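Long-range contact in salicylaldehyde dehydrogenase NahF (Pseudomonas putida, PDB 4JZ6), which probably oxidises salicylaldehyde to salicylate with NAD+ as the hydride acceptor, a step of naphthalene degradation, as a member of the aldehyde dehydrogenase family: residues T454-T466 against G470-E482. Residues are numbered along the deposited sequence; the frame is centred on the assembly and turned at random.
With NK (salicylaldehyde), chain B; EDO (1,2-ethanediol), chain G; EDO (1,2-ethanediol), chain K; EDO (1,2-ethanediol), chain C.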
loop_
_atom_site.group_PDB
_atom_site.type_symbol
_atom_site.label_atom_id
_atom_site.label_comp_id
_atom_site.label_asym_id
_atom_site.label_seq_id
_atom_site.Cartn_x
_atom_site.Cartn_y
_atom_site.Cartn_z
ATOM N N THR A 454 -2.952 -6.716 25.273
ATOM C CA THR A 454 -2.472 -6.609 23.896
ATOM C C THR A 454 -3.405 -7.302 22.911
ATOM O O THR A 454 -3.256 -7.145 21.702
ATOM C CB THR A 454 -1.078 -7.244 23.716
ATOM O OG1 THR A 454 -1.202 -8.676 23.700
ATOM C CG2 THR A 454 -0.124 -6.794 24.825
ATOM N N VAL A 455 -4.355 -8.077 23.427
ATOM C CA VAL A 455 -5.254 -8.850 22.573
ATOM C C VAL A 455 -6.636 -8.198 22.461
ATOM O O VAL A 455 -7.578 -8.541 23.196
ATOM C CB VAL A 455 -5.361 -10.319 23.049
ATOM C CG1 VAL A 455 -6.317 -11.118 22.173
ATOM C CG2 VAL A 455 -3.991 -10.962 23.050
ATOM N N GLN A 456 -6.746 -7.234 21.551
ATOM C CA GLN A 456 -8.014 -6.551 21.304
ATOM C C GLN A 456 -8.225 -6.343 19.810
ATOM O O GLN A 456 -7.269 -6.220 19.046
ATOM C CB GLN A 456 -8.056 -5.203 22.033
ATOM C CG GLN A 456 -7.904 -5.312 23.542
ATOM C CD GLN A 456 -7.873 -3.964 24.240
ATOM O OE1 GLN A 456 -8.673 -3.075 23.943
ATOM N NE2 GLN A 456 -6.948 -3.808 25.179
ATOM N N ASN A 457 -9.492 -6.319 19.404
ATOM C CA ASN A 457 -9.869 -6.059 18.020
ATOM C C ASN A 457 -11.340 -5.724 17.943
ATOM O O ASN A 457 -12.192 -6.523 18.337
ATOM C CB ASN A 457 -9.559 -7.254 17.116
ATOM C CG ASN A 457 -9.827 -6.973 15.633
ATOM O OD1 ASN A 457 -10.231 -7.874 14.888
ATOM N ND2 ASN A 457 -9.604 -5.738 15.203
ATOM N N GLU A 458 -11.639 -4.528 17.449
ATOM C CA GLU A 458 -13.020 -4.109 17.234
ATOM C C GLU A 458 -13.148 -3.766 15.750
ATOM O O GLU A 458 -12.198 -3.294 15.137
ATOM C CB GLU A 458 -13.346 -2.912 18.147
ATOM C CG GLU A 458 -13.156 -3.212 19.641
ATOM C CD GLU A 458 -13.448 -2.023 20.551
ATOM O OE1 GLU A 458 -14.457 -1.324 20.326
ATOM O OE2 GLU A 458 -12.665 -1.791 21.500
ATOM N N ALA A 459 -14.307 -4.033 15.169
ATOM C CA ALA A 459 -14.479 -3.876 13.735
ATOM C C ALA A 459 -14.535 -2.406 13.306
ATOM O O ALA A 459 -14.258 -2.081 12.142
ATOM C CB ALA A 459 -15.706 -4.624 13.253
ATOM N N GLN A 460 -14.886 -1.521 14.238
ATOM C CA GLN A 460 -14.918 -0.082 13.954
ATOM C C GLN A 460 -13.511 0.497 13.927
ATOM O O GLN A 460 -13.302 1.626 13.473
ATOM C CB GLN A 460 -15.699 0.687 15.023
ATOM C CG GLN A 460 -16.853 -0.039 15.628
ATOM C CD GLN A 460 -16.466 -0.886 16.809
ATOM O OE1 GLN A 460 -16.126 -2.062 16.652
ATOM N NE2 GLN A 460 -16.530 -0.304 18.010
ATOM N N ALA A 461 -12.555 -0.269 14.439
ATOM C CA ALA A 461 -11.213 0.243 14.658
ATOM C C ALA A 461 -10.244 -0.452 13.732
ATOM O O ALA A 461 -10.270 -1.673 13.623
ATOM C CB ALA A 461 -10.809 0.036 16.097
ATOM N N PRO A 462 -9.376 0.325 13.068
ATOM C CA PRO A 462 -8.423 -0.227 12.103
ATOM C C PRO A 462 -7.512 -1.237 12.778
ATOM O O PRO A 462 -7.049 -0.986 13.896
ATOM C CB PRO A 462 -7.616 1.000 11.665
ATOM C CG PRO A 462 -7.738 1.952 12.788
ATOM C CD PRO A 462 -9.135 1.756 13.311
ATOM N N TYR A 463 -7.274 -2.367 12.116
ATOM C CA TYR A 463 -6.387 -3.382 12.665
ATOM C C TYR A 463 -5.214 -3.675 11.730
ATOM O O TYR A 463 -5.398 -4.111 10.588
ATOM C CB TYR A 463 -7.150 -4.665 12.987
ATOM C CG TYR A 463 -6.310 -5.662 13.738
ATOM C CD1 TYR A 463 -6.231 -5.624 15.124
ATOM C CD2 TYR A 463 -5.577 -6.633 13.065
ATOM C CE1 TYR A 463 -5.452 -6.533 15.822
ATOM C CE2 TYR A 463 -4.796 -7.544 13.752
ATOM C CZ TYR A 463 -4.735 -7.491 15.129
ATOM O OH TYR A 463 -3.960 -8.402 15.811
ATOM N N GLY A 464 -4.006 -3.434 12.234
ATOM C CA GLY A 464 -2.791 -3.654 11.474
ATOM C C GLY A 464 -1.552 -3.251 12.250
ATOM O O GLY A 464 -1.655 -2.715 13.354
ATOM N N GLY A 465 -0.380 -3.501 11.669
ATOM C CA GLY A 465 0.877 -3.153 12.313
ATOM C C GLY A 465 1.854 -2.384 11.438
ATOM O O GLY A 465 1.570 -2.088 10.279
ATOM N N THR A 466 3.012 -2.056 12.007
ATOM C CA THR A 466 4.087 -1.387 11.281
ATOM C C THR A 466 5.256 -2.348 11.158
ATOM O O THR A 466 5.234 -3.433 11.740
ATOM C CB THR A 466 4.586 -0.137 12.032
ATOM O OG1 THR A 466 5.288 -0.536 13.217
ATOM C CG2 THR A 466 3.419 0.745 12.435
ATOM N N GLY A 470 3.904 -5.811 8.623
ATOM C CA GLY A 470 3.347 -5.598 7.301
ATOM C C GLY A 470 2.875 -4.175 7.062
ATOM O O GLY A 470 3.436 -3.215 7.591
ATOM N N TYR A 471 1.833 -4.047 6.252
ATOM C CA TYR A 471 1.225 -2.758 5.973
ATOM C C TYR A 471 -0.186 -2.971 5.454
ATOM O O TYR A 471 -0.566 -4.089 5.101
ATOM C CB TYR A 471 2.059 -1.973 4.963
ATOM C CG TYR A 471 2.599 -2.804 3.824
ATOM C CD1 TYR A 471 1.758 -3.269 2.819
ATOM C CD2 TYR A 471 3.959 -3.109 3.744
ATOM C CE1 TYR A 471 2.247 -4.022 1.766
ATOM C CE2 TYR A 471 4.461 -3.866 2.691
ATOM C CZ TYR A 471 3.598 -4.318 1.706
ATOM O OH TYR A 471 4.074 -5.069 0.654
ATOM N N GLY A 472 -0.965 -1.903 5.396
ATOM C CA GLY A 472 -2.364 -2.041 5.045
ATOM C C GLY A 472 -3.182 -2.251 6.299
ATOM O O GLY A 472 -2.633 -2.276 7.402
ATOM N N ARG A 473 -4.490 -2.418 6.147
ATOM C CA ARG A 473 -5.349 -2.461 7.322
ATOM C C ARG A 473 -6.715 -3.122 7.084
ATOM O O ARG A 473 -7.409 -2.812 6.114
ATOM C CB ARG A 473 -5.533 -1.037 7.861
ATOM C CG ARG A 473 -5.443 -0.925 9.373
ATOM C CD ARG A 473 -4.217 -0.132 9.821
ATOM N NE ARG A 473 -2.968 -0.857 9.611
ATOM C CZ ARG A 473 -1.788 -0.494 10.112
ATOM N NH1 ARG A 473 -0.709 -1.219 9.856
ATOM N NH2 ARG A 473 -1.684 0.586 10.873
ATOM N N PHE A 474 -7.088 -4.041 7.973
ATOM C CA PHE A 474 -8.461 -4.540 8.025
ATOM C C PHE A 474 -9.235 -3.734 9.072
ATOM O O PHE A 474 -8.629 -3.015 9.873
ATOM C CB PHE A 474 -8.502 -6.028 8.387
ATOM C CG PHE A 474 -8.278 -6.955 7.226
ATOM C CD1 PHE A 474 -9.210 -7.050 6.204
ATOM C CD2 PHE A 474 -7.149 -7.763 7.174
ATOM C CE1 PHE A 474 -9.011 -7.924 5.137
ATOM C CE2 PHE A 474 -6.944 -8.630 6.114
ATOM C CZ PHE A 474 -7.879 -8.710 5.092
ATOM N N ASP A 475 -10.565 -3.847 9.050
ATOM C CA ASP A 475 -11.457 -3.170 10.010
ATOM C C ASP A 475 -11.415 -1.640 9.947
ATOM O O ASP A 475 -10.543 -1.054 9.300
ATOM C CB ASP A 475 -11.196 -3.647 11.439
ATOM C CG ASP A 475 -11.391 -5.128 11.592
ATOM O OD1 ASP A 475 -12.399 -5.642 11.062
ATOM O OD2 ASP A 475 -10.533 -5.780 12.229
ATOM N N GLY A 476 -12.368 -0.999 10.622
ATOM C CA GLY A 476 -12.447 0.453 10.635
ATOM C C GLY A 476 -12.745 1.042 9.267
ATOM O O GLY A 476 -13.024 0.316 8.315
ATOM N N ARG A 477 -12.692 2.361 9.157
ATOM C CA ARG A 477 -12.912 2.990 7.867
ATOM C C ARG A 477 -11.724 2.744 6.936
ATOM O O ARG A 477 -11.869 2.763 5.713
ATOM C CB ARG A 477 -13.155 4.486 8.031
ATOM C CG ARG A 477 -14.399 4.858 8.823
ATOM C CD ARG A 477 -14.462 6.378 8.987
ATOM N NE ARG A 477 -15.670 6.852 9.662
ATOM C CZ ARG A 477 -15.843 8.106 10.072
ATOM N NH1 ARG A 477 -14.879 9.002 9.882
ATOM N NH2 ARG A 477 -16.969 8.467 10.679
ATOM N N ALA A 478 -10.553 2.494 7.514
ATOM C CA ALA A 478 -9.326 2.346 6.727
ATOM C C ALA A 478 -9.347 1.165 5.753
ATOM O O ALA A 478 -8.639 1.163 4.746
ATOM C CB ALA A 478 -8.123 2.241 7.642
ATOM N N VAL A 479 -10.154 0.159 6.059
ATOM C CA VAL A 479 -10.186 -1.041 5.247
ATOM C C VAL A 479 -10.788 -0.745 3.866
ATOM O O VAL A 479 -10.539 -1.468 2.899
ATOM C CB VAL A 479 -10.959 -2.169 5.966
ATOM C CG1 VAL A 479 -12.444 -1.851 6.021
ATOM C CG2 VAL A 479 -10.724 -3.509 5.281
ATOM N N ILE A 480 -11.564 0.331 3.770
ATOM C CA ILE A 480 -12.252 0.664 2.524
ATOM C C ILE A 480 -11.289 0.950 1.379
ATOM O O ILE A 480 -11.471 0.465 0.267
ATOM C CB ILE A 480 -13.193 1.865 2.704
ATOM C CG1 ILE A 480 -14.304 1.512 3.695
ATOM C CG2 ILE A 480 -13.795 2.287 1.368
ATOM C CD1 ILE A 480 -15.198 2.679 4.046
ATOM N N ASP A 481 -10.255 1.729 1.661
ATOM C CA ASP A 481 -9.264 2.055 0.651
ATOM C C ASP A 481 -8.550 0.806 0.146
ATOM O O ASP A 481 -8.022 0.784 -0.965
ATOM C CB ASP A 481 -8.248 3.044 1.210
ATOM C CG ASP A 481 -7.173 3.399 0.205
ATOM O OD1 ASP A 481 -7.422 4.278 -0.649
ATOM O OD2 ASP A 481 -6.080 2.790 0.260
ATOM N N GLU A 482 -8.531 -0.235 0.966
ATOM C CA GLU A 482 -7.845 -1.465 0.600
ATOM C C GLU A 482 -8.546 -2.188 -0.538
ATOM O O GLU A 482 -7.911 -2.890 -1.323
ATOM C CB GLU A 482 -7.746 -2.391 1.806
ATOM C CG GLU A 482 -7.057 -1.762 2.979
ATOM C CD GLU A 482 -5.566 -1.654 2.767
ATOM O OE1 GLU A 482 -5.069 -2.214 1.762
ATOM O OE2 GLU A 482 -4.894 -1.016 3.610
HETATM O OAH NK B . -3.411 -12.349 15.612
HETATM C CAD NK B . -4.281 -12.930 14.993
HETATM C CAA NK B . -5.646 -12.378 15.127
HETATM C CAC NK B . -5.908 -11.023 14.929
HETATM C CAG NK B . -7.211 -10.555 15.072
HETATM C CAI NK B . -8.233 -11.417 15.421
HETATM C CAE NK B . -7.972 -12.759 15.626
HETATM C CAB NK B . -6.673 -13.244 15.480
HETATM O OAF NK B . -6.362 -14.569 15.671
HETATM C C1 EDO G . -15.212 -6.947 16.652
HETATM O O1 EDO G . -16.157 -5.911 16.961
HETATM C C2 EDO G . -15.587 -7.629 15.340
HETATM O O2 EDO G . -14.581 -8.584 14.975
HETATM C C1 EDO K . -1.405 1.583 6.984
HETATM O O1 EDO K . -0.318 0.922 6.314
HETATM C C2 EDO K . -2.583 1.765 6.029
HETATM O O2 EDO K . -3.527 2.710 6.554
HETATM C C1 EDO C . -4.685 3.800 -4.107
HETATM O O1 EDO C . -3.789 2.708 -4.374
HETATM C C2 EDO C . -4.393 4.400 -2.733
HETATM O O2 EDO C . -5.472 5.244 -2.304
HETATM O O HOH W 1 -15.085 -1.468 9.120
HETATM O O HOH W 2 -12.176 3.501 12.044
HETATM O O HOH W 3 -1.035 -4.491 8.927
#
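Tyr-463 and Phe-474 form a single antiparallel hydrogen-bonded pair. Tyr-463 N gives to Phe-474 O (2.7 Å), and Phe-474 N returns a bond to Tyr-463 O (3.1 Å). Further along, Gly-476 N reaches Ala-459 O (2.7 Å) in the type I turn 458-461. A side chain on Gly-476 would run into Pro-462 N. Asp-475 CB points into this turn. Its OD2 takes a bond from Asn-457 ND2 (3.1 Å), which arrives from above the carboxylate plane; OD1 is hydrogen-bonded to Tyr-178 OH, on helix 170-181. With CG anti to the backbone N (chi1 -172°), the Tyr-463 ring leads away from 470-482 to salicylaldehyde, its OH 3.4 Å from ligand CAC. Arg-473 bends at chi2 and chi3. Its CG packs on Pro-462 CB (3.7 Å), one guanidinium face lies against Gly-464 C, and NE bonds to Gly-472 O. An alanine here would remove the chain packed on Pro-462 and the guanidinium over Gly-464, and is likely to leave a gap beside both. The contact links the substrate pocket to strand 470-471, which edges the six-stranded sheet beside strand 264-267, home of the predicted active-site Glu-267. Helix 170-181 packs against Ala-459 and Phe-474, and the second subunit meets Gln-460 and Ala-461.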